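Local coordinates for phenazine biosynthesis protein, PhzF family (Bacillus anthracis, PDB 3EDN) that is probably an enzyme of the PhzF family, with a diaminopimelate epimerase-like fold, whose relatives include isomerases, at residues 2-7 and 23-28; 48-53 and 62-67; 69-74 and 99-104. All coordinates share one frame; numbering follows the deposited sequence.

Contact 1 (2-7 and 23-28); sequences KTINVF and GIVLDA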
loop_
_atom_site.group_PDB
_atom_site.type_symbol
_atom_site.label_atom_id
_atom_site.label_comp_id
_atom_site.label_asym_id
_atom_site.label_seq_id
_atom_site.Cartn_x
_atom_site.Cartn_y
_atom_site.Cartn_z
ATOM N N LYS A 2 3.703 -14.215 8.446
ATOM C CA LYS A 2 3.884 -14.602 7.058
ATOM C C LYS A 2 5.373 -14.644 6.755
ATOM O O LYS A 2 6.154 -13.919 7.371
ATOM C CB LYS A 2 3.180 -13.619 6.128
ATOM C CG LYS A 2 1.662 -13.684 6.213
ATOM C CD LYS A 2 0.997 -12.879 5.103
ATOM C CE LYS A 2 1.187 -11.381 5.307
ATOM N NZ LYS A 2 0.681 -10.620 4.130
ATOM N N THR A 3 5.758 -15.494 5.810
ATOM C CA THR A 3 7.160 -15.618 5.421
ATOM C C THR A 3 7.387 -14.985 4.061
ATOM O O THR A 3 6.771 -15.381 3.072
ATOM C CB THR A 3 7.615 -17.084 5.385
ATOM O OG1 THR A 3 7.526 -17.645 6.700
ATOM C CG2 THR A 3 9.066 -17.174 4.896
ATOM N N ILE A 4 8.292 -14.009 4.016
ATOM C CA ILE A 4 8.583 -13.298 2.772
ATOM C C ILE A 4 10.014 -13.587 2.351
ATOM O O ILE A 4 10.936 -13.409 3.143
ATOM C CB ILE A 4 8.432 -11.771 2.945
ATOM C CG1 ILE A 4 7.119 -11.410 3.649
ATOM C CG2 ILE A 4 8.565 -11.060 1.593
ATOM C CD1 ILE A 4 5.895 -12.000 3.010
ATOM N N ASN A 5 10.205 -14.033 1.115
ATOM C CA ASN A 5 11.556 -14.240 0.605
ATOM C C ASN A 5 12.104 -12.931 0.045
ATOM O O ASN A 5 11.484 -12.303 -0.821
ATOM C CB ASN A 5 11.576 -15.327 -0.467
ATOM C CG ASN A 5 11.294 -16.713 0.095
ATOM O OD1 ASN A 5 11.742 -17.066 1.189
ATOM N ND2 ASN A 5 10.579 -17.511 -0.673
ATOM N N VAL A 6 13.258 -12.522 0.560
ATOM C CA VAL A 6 13.899 -11.278 0.141
ATOM C C VAL A 6 15.241 -11.621 -0.479
ATOM O O VAL A 6 15.986 -12.430 0.044
ATOM C CB VAL A 6 14.099 -10.353 1.344
ATOM C CG1 VAL A 6 14.701 -9.006 0.921
ATOM C CG2 VAL A 6 12.757 -10.121 2.030
ATOM N N PHE A 7 15.545 -10.990 -1.612
ATOM C CA PHE A 7 16.845 -11.163 -2.240
ATOM C C PHE A 7 17.736 -9.964 -1.971
ATOM O O PHE A 7 17.269 -8.829 -1.806
ATOM C CB PHE A 7 16.687 -11.395 -3.746
ATOM C CG PHE A 7 16.111 -12.735 -4.077
ATOM C CD1 PHE A 7 16.936 -13.791 -4.408
ATOM C CD2 PHE A 7 14.739 -12.936 -4.038
ATOM C CE1 PHE A 7 16.407 -15.032 -4.698
ATOM C CE2 PHE A 7 14.211 -14.173 -4.314
ATOM C CZ PHE A 7 15.048 -15.216 -4.655
ATOM N N GLY A 23 17.944 -4.591 -1.653
ATOM C CA GLY A 23 16.973 -5.612 -1.247
ATOM C C GLY A 23 15.872 -5.683 -2.291
ATOM O O GLY A 23 15.516 -4.686 -2.893
ATOM N N ILE A 24 15.338 -6.875 -2.513
ATOM C CA ILE A 24 14.314 -7.046 -3.535
ATOM C C ILE A 24 13.272 -8.072 -3.120
ATOM O O ILE A 24 13.600 -9.182 -2.704
ATOM C CB ILE A 24 14.934 -7.545 -4.873
ATOM C CG1 ILE A 24 16.149 -6.714 -5.301
ATOM C CG2 ILE A 24 13.887 -7.574 -5.985
ATOM C CD1 ILE A 24 17.004 -7.429 -6.333
ATOM N N VAL A 25 12.021 -7.666 -3.213
ATOM C CA VAL A 25 10.897 -8.608 -3.200
ATOM C C VAL A 25 10.394 -8.674 -4.649
ATOM O O VAL A 25 9.859 -7.707 -5.183
ATOM C CB VAL A 25 9.803 -8.156 -2.232
ATOM C CG1 VAL A 25 8.537 -9.053 -2.341
ATOM C CG2 VAL A 25 10.362 -8.145 -0.810
ATOM N N LEU A 26 10.592 -9.834 -5.271
ATOM C CA LEU A 26 10.372 -10.006 -6.707
ATOM C C LEU A 26 8.906 -9.975 -7.136
ATOM O O LEU A 26 8.628 -9.678 -8.289
ATOM C CB LEU A 26 10.998 -11.323 -7.180
ATOM C CG LEU A 26 12.530 -11.446 -7.099
ATOM C CD1 LEU A 26 12.935 -12.900 -7.322
ATOM C CD2 LEU A 26 13.165 -10.546 -8.127
ATOM N N ASP A 27 7.987 -10.334 -6.236
ATOM C CA ASP A 27 6.553 -10.155 -6.508
ATOM C C ASP A 27 5.882 -9.713 -5.218
ATOM O O ASP A 27 5.668 -10.506 -4.305
ATOM C CB ASP A 27 5.910 -11.421 -7.082
ATOM C CG ASP A 27 4.407 -11.268 -7.310
ATOM O OD1 ASP A 27 3.820 -10.242 -6.916
ATOM O OD2 ASP A 27 3.810 -12.186 -7.925
ATOM N N ALA A 28 5.606 -8.420 -5.138
ATOM C CA ALA A 28 5.083 -7.799 -3.927
ATOM C C ALA A 28 3.576 -7.563 -3.988
ATOM O O ALA A 28 3.037 -6.820 -3.170
ATOM C CB ALA A 28 5.823 -6.460 -3.673
HETATM O O HOH W 1 11.177 -12.246 -3.517
#

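Contact 2 (48-53 and 62-67); sequences TSFVLS and RYFTPG. With SO4 (sulfate ion), chain O.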
loop_
_atom_site.group_PDB
_atom_site.type_symbol
_atom_site.label_atom_id
_atom_site.label_comp_id
_atom_site.label_asym_id
_atom_site.label_seq_id
_atom_site.Cartn_x
_atom_site.Cartn_y
_atom_site.Cartn_z
ATOM N N THR A 48 15.219 -1.326 -0.047
ATOM C CA THR A 48 14.560 -2.557 -0.524
ATOM C C THR A 48 13.458 -2.144 -1.495
ATOM O O THR A 48 12.662 -1.247 -1.184
ATOM C CB THR A 48 13.971 -3.374 0.642
ATOM O OG1 THR A 48 15.035 -3.805 1.485
ATOM C CG2 THR A 48 13.240 -4.612 0.139
ATOM N N SER A 49 13.462 -2.765 -2.680
ATOM C CA SER A 49 12.454 -2.528 -3.728
ATOM C C SER A 49 11.419 -3.650 -3.811
ATOM O O SER A 49 11.687 -4.821 -3.501
ATOM C CB SER A 49 13.072 -2.397 -5.135
ATOM O OG SER A 49 14.137 -1.463 -5.204
ATOM N N PHE A 50 10.242 -3.268 -4.289
ATOM C CA PHE A 50 9.091 -4.146 -4.354
ATOM C C PHE A 50 8.503 -4.096 -5.755
ATOM O O PHE A 50 8.156 -3.019 -6.242
ATOM C CB PHE A 50 8.075 -3.661 -3.330
ATOM C CG PHE A 50 8.589 -3.753 -1.922
ATOM C CD1 PHE A 50 8.335 -4.888 -1.166
ATOM C CD2 PHE A 50 9.349 -2.734 -1.373
ATOM C CE1 PHE A 50 8.824 -5.009 0.121
ATOM C CE2 PHE A 50 9.859 -2.852 -0.083
ATOM C CZ PHE A 50 9.587 -3.983 0.664
ATOM N N VAL A 51 8.432 -5.256 -6.408
ATOM C CA VAL A 51 7.965 -5.332 -7.794
ATOM C C VAL A 51 6.465 -5.599 -7.829
ATOM O O VAL A 51 6.002 -6.545 -7.188
ATOM C CB VAL A 51 8.710 -6.439 -8.557
ATOM C CG1 VAL A 51 8.232 -6.549 -10.007
ATOM C CG2 VAL A 51 10.228 -6.185 -8.509
ATOM N N LEU A 52 5.732 -4.756 -8.544
ATOM C CA LEU A 52 4.265 -4.686 -8.465
ATOM C C LEU A 52 3.628 -4.643 -9.850
ATOM O O LEU A 52 4.299 -4.390 -10.855
ATOM C CB LEU A 52 3.861 -3.423 -7.702
ATOM C CG LEU A 52 4.384 -3.415 -6.265
ATOM C CD1 LEU A 52 4.512 -2.023 -5.668
ATOM C CD2 LEU A 52 3.447 -4.247 -5.414
ATOM N N SER A 53 2.326 -4.905 -9.894
ATOM C CA SER A 53 1.582 -4.812 -11.152
ATOM C C SER A 53 1.302 -3.346 -11.477
ATOM O O SER A 53 1.208 -2.513 -10.584
ATOM C CB SER A 53 0.256 -5.589 -11.064
ATOM O OG SER A 53 0.476 -6.993 -10.992
ATOM N N ARG A 62 8.032 0.061 -6.059
ATOM C CA ARG A 62 8.114 0.978 -4.927
ATOM C C ARG A 62 9.444 0.748 -4.225
ATOM O O ARG A 62 9.962 -0.385 -4.205
ATOM C CB ARG A 62 6.916 0.810 -3.984
ATOM C CG ARG A 62 5.602 1.276 -4.623
ATOM C CD ARG A 62 4.389 1.023 -3.726
ATOM N NE ARG A 62 4.263 2.009 -2.670
ATOM C CZ ARG A 62 3.175 2.189 -1.927
ATOM N NH1 ARG A 62 2.079 1.437 -2.124
ATOM N NH2 ARG A 62 3.176 3.142 -1.003
ATOM N N TYR A 63 9.983 1.819 -3.647
ATOM C CA TYR A 63 11.338 1.825 -3.082
ATOM C C TYR A 63 11.266 2.278 -1.625
ATOM O O TYR A 63 10.680 3.325 -1.353
ATOM C CB TYR A 63 12.191 2.833 -3.839
ATOM C CG TYR A 63 12.185 2.706 -5.360
ATOM C CD1 TYR A 63 13.049 1.815 -6.023
ATOM C CD2 TYR A 63 11.376 3.531 -6.144
ATOM C CE1 TYR A 63 13.067 1.739 -7.400
ATOM C CE2 TYR A 63 11.385 3.443 -7.537
ATOM C CZ TYR A 63 12.239 2.564 -8.159
ATOM O OH TYR A 63 12.271 2.479 -9.539
ATOM N N PHE A 64 11.830 1.506 -0.698
ATOM C CA PHE A 64 11.782 1.888 0.717
ATOM C C PHE A 64 13.144 1.807 1.375
ATOM O O PHE A 64 13.876 0.847 1.166
ATOM C CB PHE A 64 10.859 0.948 1.503
ATOM C CG PHE A 64 9.409 1.118 1.208
ATOM C CD1 PHE A 64 8.605 1.864 2.063
ATOM C CD2 PHE A 64 8.835 0.515 0.092
ATOM C CE1 PHE A 64 7.248 2.027 1.815
ATOM C CE2 PHE A 64 7.488 0.663 -0.157
ATOM C CZ PHE A 64 6.689 1.426 0.706
ATOM N N THR A 65 13.487 2.823 2.162
ATOM C CA THR A 65 14.576 2.705 3.111
ATOM C C THR A 65 13.999 2.036 4.366
ATOM O O THR A 65 12.793 1.781 4.447
ATOM C CB THR A 65 15.123 4.086 3.470
ATOM O OG1 THR A 65 14.119 4.805 4.190
ATOM C CG2 THR A 65 15.455 4.857 2.223
ATOM N N PRO A 66 14.851 1.694 5.341
ATOM C CA PRO A 66 14.320 1.145 6.585
ATOM C C PRO A 66 13.276 2.028 7.259
ATOM O O PRO A 66 12.462 1.530 8.035
ATOM C CB PRO A 66 15.571 1.009 7.460
ATOM C CG PRO A 66 16.652 0.742 6.463
ATOM C CD PRO A 66 16.325 1.676 5.327
ATOM N N GLY A 67 13.287 3.316 6.945
ATOM C CA GLY A 67 12.386 4.263 7.629
ATOM C C GLY A 67 11.315 4.973 6.816
ATOM O O GLY A 67 10.347 5.477 7.386
HETATM S S SO4 O . 0.294 5.303 -0.427
HETATM O O1 SO4 O . -1.048 4.790 -0.676
HETATM O O2 SO4 O . 1.078 4.339 0.332
HETATM O O3 SO4 O . 0.942 5.599 -1.700
HETATM O O4 SO4 O . 0.148 6.532 0.356
#

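Contact 3 (69-74 and 99-104); sequences EMDLCG and ETKAGI. With SO4 (sulfate ion), chain O.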
loop_
_atom_site.group_PDB
_atom_site.type_symbol
_atom_site.label_atom_id
_atom_site.label_comp_id
_atom_site.label_asym_id
_atom_site.label_seq_id
_atom_site.Cartn_x
_atom_site.Cartn_y
_atom_site.Cartn_z
ATOM N N GLU A 69 9.484 5.770 2.468
ATOM C CA GLU A 69 9.372 5.463 1.039
ATOM C C GLU A 69 10.055 6.527 0.196
ATOM O O GLU A 69 9.901 7.729 0.443
ATOM C CB GLU A 69 7.900 5.336 0.614
ATOM C CG GLU A 69 7.758 4.789 -0.807
ATOM C CD GLU A 69 6.321 4.553 -1.234
ATOM O OE1 GLU A 69 5.387 4.847 -0.448
ATOM O OE2 GLU A 69 6.144 4.055 -2.362
HETATM N N MSE A 70 10.788 6.080 -0.823
HETATM C CA MSE A 70 11.445 6.996 -1.763
HETATM C C MSE A 70 10.696 6.973 -3.084
HETATM O O MSE A 70 10.235 5.917 -3.516
HETATM C CB MSE A 70 12.894 6.565 -2.053
HETATM C CG MSE A 70 13.617 5.877 -0.907
HETATM SE SE MSE A 70 15.499 5.602 -1.374
HETATM C CE MSE A 70 15.924 7.462 -1.483
ATOM N N ASP A 71 10.612 8.105 -3.765
ATOM C CA ASP A 71 9.965 8.106 -5.075
ATOM C C ASP A 71 10.786 7.375 -6.144
ATOM O O ASP A 71 10.226 6.766 -7.061
ATOM C CB ASP A 71 9.690 9.531 -5.557
ATOM C CG ASP A 71 8.471 10.159 -4.901
ATOM O OD1 ASP A 71 7.806 9.506 -4.066
ATOM O OD2 ASP A 71 8.194 11.336 -5.225
ATOM N N LEU A 72 12.111 7.446 -6.019
ATOM C CA LEU A 72 13.034 6.865 -6.984
ATOM C C LEU A 72 14.232 6.289 -6.263
ATOM O O LEU A 72 14.638 6.783 -5.208
ATOM C CB LEU A 72 13.579 7.951 -7.910
ATOM C CG LEU A 72 12.617 8.625 -8.863
ATOM C CD1 LEU A 72 13.362 9.724 -9.611
ATOM C CD2 LEU A 72 12.026 7.587 -9.820
ATOM N N CYS A 73 14.822 5.253 -6.848
ATOM C CA CYS A 73 16.097 4.747 -6.366
ATOM C C CYS A 73 16.839 4.080 -7.507
ATOM O O CYS A 73 16.482 2.972 -7.935
ATOM C CB CYS A 73 15.916 3.769 -5.206
ATOM S SG CYS A 73 17.471 3.059 -4.677
ATOM N N GLY A 74 17.879 4.736 -8.003
ATOM C CA GLY A 74 18.565 4.251 -9.188
ATOM C C GLY A 74 19.233 2.896 -8.985
ATOM O O GLY A 74 19.060 1.994 -9.804
ATOM N N GLU A 99 6.479 1.975 -13.792
ATOM C CA GLU A 99 5.699 2.997 -13.125
ATOM C C GLU A 99 6.278 3.308 -11.749
ATOM O O GLU A 99 6.457 2.405 -10.930
ATOM C CB GLU A 99 4.242 2.569 -12.985
ATOM C CG GLU A 99 3.412 3.698 -12.398
ATOM C CD GLU A 99 1.972 3.346 -12.137
ATOM O OE1 GLU A 99 1.596 2.157 -12.295
ATOM O OE2 GLU A 99 1.229 4.292 -11.764
ATOM N N THR A 100 6.589 4.576 -11.503
ATOM C CA THR A 100 7.026 5.002 -10.172
ATOM C C THR A 100 6.279 6.264 -9.764
ATOM O O THR A 100 5.582 6.889 -10.573
ATOM C CB THR A 100 8.547 5.309 -10.087
ATOM O OG1 THR A 100 8.805 6.612 -10.627
ATOM C CG2 THR A 100 9.383 4.245 -10.804
ATOM N N LYS A 101 6.438 6.645 -8.501
ATOM C CA LYS A 101 5.781 7.836 -7.999
ATOM C C LYS A 101 6.360 9.102 -8.633
ATOM O O LYS A 101 5.714 10.152 -8.624
ATOM C CB LYS A 101 5.834 7.877 -6.466
ATOM C CG LYS A 101 4.914 6.834 -5.826
ATOM C CD LYS A 101 4.803 6.991 -4.318
ATOM C CE LYS A 101 3.764 6.037 -3.759
ATOM N NZ LYS A 101 3.638 6.240 -2.293
ATOM N N ALA A 102 7.556 9.006 -9.212
ATOM C CA ALA A 102 8.146 10.146 -9.923
ATOM C C ALA A 102 7.883 10.105 -11.436
ATOM O O ALA A 102 8.449 10.907 -12.188
ATOM C CB ALA A 102 9.635 10.251 -9.636
ATOM N N GLY A 103 7.029 9.184 -11.878
ATOM C CA GLY A 103 6.730 9.036 -13.300
ATOM C C GLY A 103 7.094 7.675 -13.874
ATOM O O GLY A 103 7.664 6.829 -13.186
ATOM N N ILE A 104 6.731 7.455 -15.131
ATOM C CA ILE A 104 7.083 6.228 -15.830
ATOM C C ILE A 104 8.513 6.345 -16.349
ATOM O O ILE A 104 8.838 7.281 -17.089
ATOM C CB ILE A 104 6.087 5.913 -16.973
ATOM C CG1 ILE A 104 4.680 5.742 -16.396
ATOM C CG2 ILE A 104 6.517 4.662 -17.764
ATOM C CD1 ILE A 104 3.611 5.522 -17.429
HETATM S S SO4 O . 0.294 5.303 -0.427
HETATM O O1 SO4 O . -1.048 4.790 -0.676
HETATM O O2 SO4 O . 1.078 4.339 0.332
HETATM O O3 SO4 O . 0.942 5.599 -1.700
HETATM O O4 SO4 O . 0.148 6.532 0.356
HETATM O O HOH W 2 7.825 5.123 -6.458
#

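Contact 1 (2-7 and 23-28)
Phe7 and Ile24 are joined by two backbone hydrogen bonds, making them an antiparallel hydrogen-bonded pair. Phe7 N reaches Ile24 O at 2.9 Å with an almost straight N-H...O angle of 175°, while Ile24 N returns to Phe7 O at 2.8 Å with a more bent 138°. The same two carbonyls also receive CA-H groups: Val6 CA lies 3.5 Å from Ile24 O, and Gly23 CA lies 3.3 Å from Phe7 O. Farther along, the strands diverge, and a water bridges them, donating to Asn5 O and accepting from Leu26 N. That water lies at the edge of the Phe7 ring, in its plane.

The apolar contacts fall on two sides. Leu26 CD1 meets the Phe7 ring at CE2, 3.5 Å away, with the two side chains crossing at about a right angle. Val25 turns CG2, the branch anti to its carbonyl carbon, to Ile4 CG2 and Val6 CG2, 4.2 Å from each. Phe50 of strand 48-52 also packs on Val25, whereas Ile24 and Leu26 lie against helix 74-86. This is the open, splayed end of the antiparallel beta hairpin of strands 3-11 and 20-25, away from its turn, in a diaminopimelate epimerase-like fold.

Contact 2 (48-53 and 62-67)
Thr48 and Phe64 pair through both of their backbone groups, as do Phe50 and Arg62, so four hydrogen bonds tie the two strands. Thr48 N to Phe64 O is 2.8 Å; the longest of the four, Arg62 N to Phe50 O, is 3.1 Å. Ser49 and Tyr63 form the non-hydrogen-bonded pair between them, where Ser49 CA sits 3.3 Å from Arg62 O in a CA-H...O contact.

Side chains alternate between the two faces. Phe50 and Phe64 share one face with their ring planes at 90° and centroids 5.5 Å apart; the nearest carbons are Phe50 CE2 and Phe64 CD2. Helix 33-43 covers Phe64 through Gln37 and Ala40. On the other face Ser49 OG lies 3.5 Å from Tyr63 CD1, but its hydrogen bond goes to Glu47, and Tyr63 OH bonds to Thr77.

The aliphatic part of Arg62 lies against Leu52, whose CD1 is 3.6 Å from Arg62 CD. A bend at chi3 (79°) then turns the guanidinium toward a sulfate: Arg62 NH2 gives a hydrogen bond of 2.8 Å to sulfate O2, which lies at the edge of the group, near its plane. Glu69 takes NE, and NH1 bonds to Glu33 of the second subunit and to a bound succinic acid, so all three nitrogens are engaged. The arrangement is a regular antiparallel beta hairpin whose Arg62 reaches a sulfate, probably from the crystallisation liquor, beside the second subunit, consistent with a place that can accept anions.

Contact 3 (69-74 and 99-104)
Lys101 NZ is gripped by two anions: it donates to sulfate O3 at 2.8 Å and forms a salt bridge to Glu69 OE1 at 2.9 Å. The ammonium meets OE1 from above the carboxylate plane, 46° out of it. An extended lysine chain carries NZ there, and it crosses the equally extended Glu69 at about a right angle. Glu69 OE2 faces Arg62, so the carboxylate lies between two cations. Glu34 N of the second subunit also binds the sulfate.

Nearer the backbone, a water donates to Asp71 O and accepts from Lys101 N, joining the two segments. Asp71 OD1 sits beside the lysine stem, 3.5 Å from Lys101 CB. The apolar part is Leu72 on Ala102: Leu72 CG is only 3.5 Å from Ala102 CB, a tight fit, and Leu72 CD2 approaches Thr100 OG1.

Thr100 OG1 organises the turn, donating to Gly103 O at 2.8 Å and accepting from Ala102 N at 3.0 Å. Its first torsion (79°) sets OG1 where it meets both partners at once. This is a type I beta turn with an ST turn, joining hairpin strands 95-100 and 103-111, packed on the loop that leads from strand 69-70 to Cys73, N-cap of helix 74-86.

Contacts 1 and 2 lie side by side, their centres about 10 Å apart, because strands 20-25 and 48-52 run parallel as neighbours: Gly23 O and Ser49 N are 2.8 Å apart, as are Ala28 N and Val51 O, both probable hydrogen bonds. Contact 3 is joined to contact 2 across strands 59-64 and 69-70, again with centres about 10 Å apart, through a salt bridge, Arg62 NE to Glu69 OE2 at 2.8 Å, and a probable hydrogen bond, Met70 N to Tyr63 O at 2.8 Å. One sulfate accepts from both Arg62 and Lys101, whose other shared partner is the Glu69 carboxylate. Contacts 1 and 3 do not touch, their nearest atoms being about 8 Å apart.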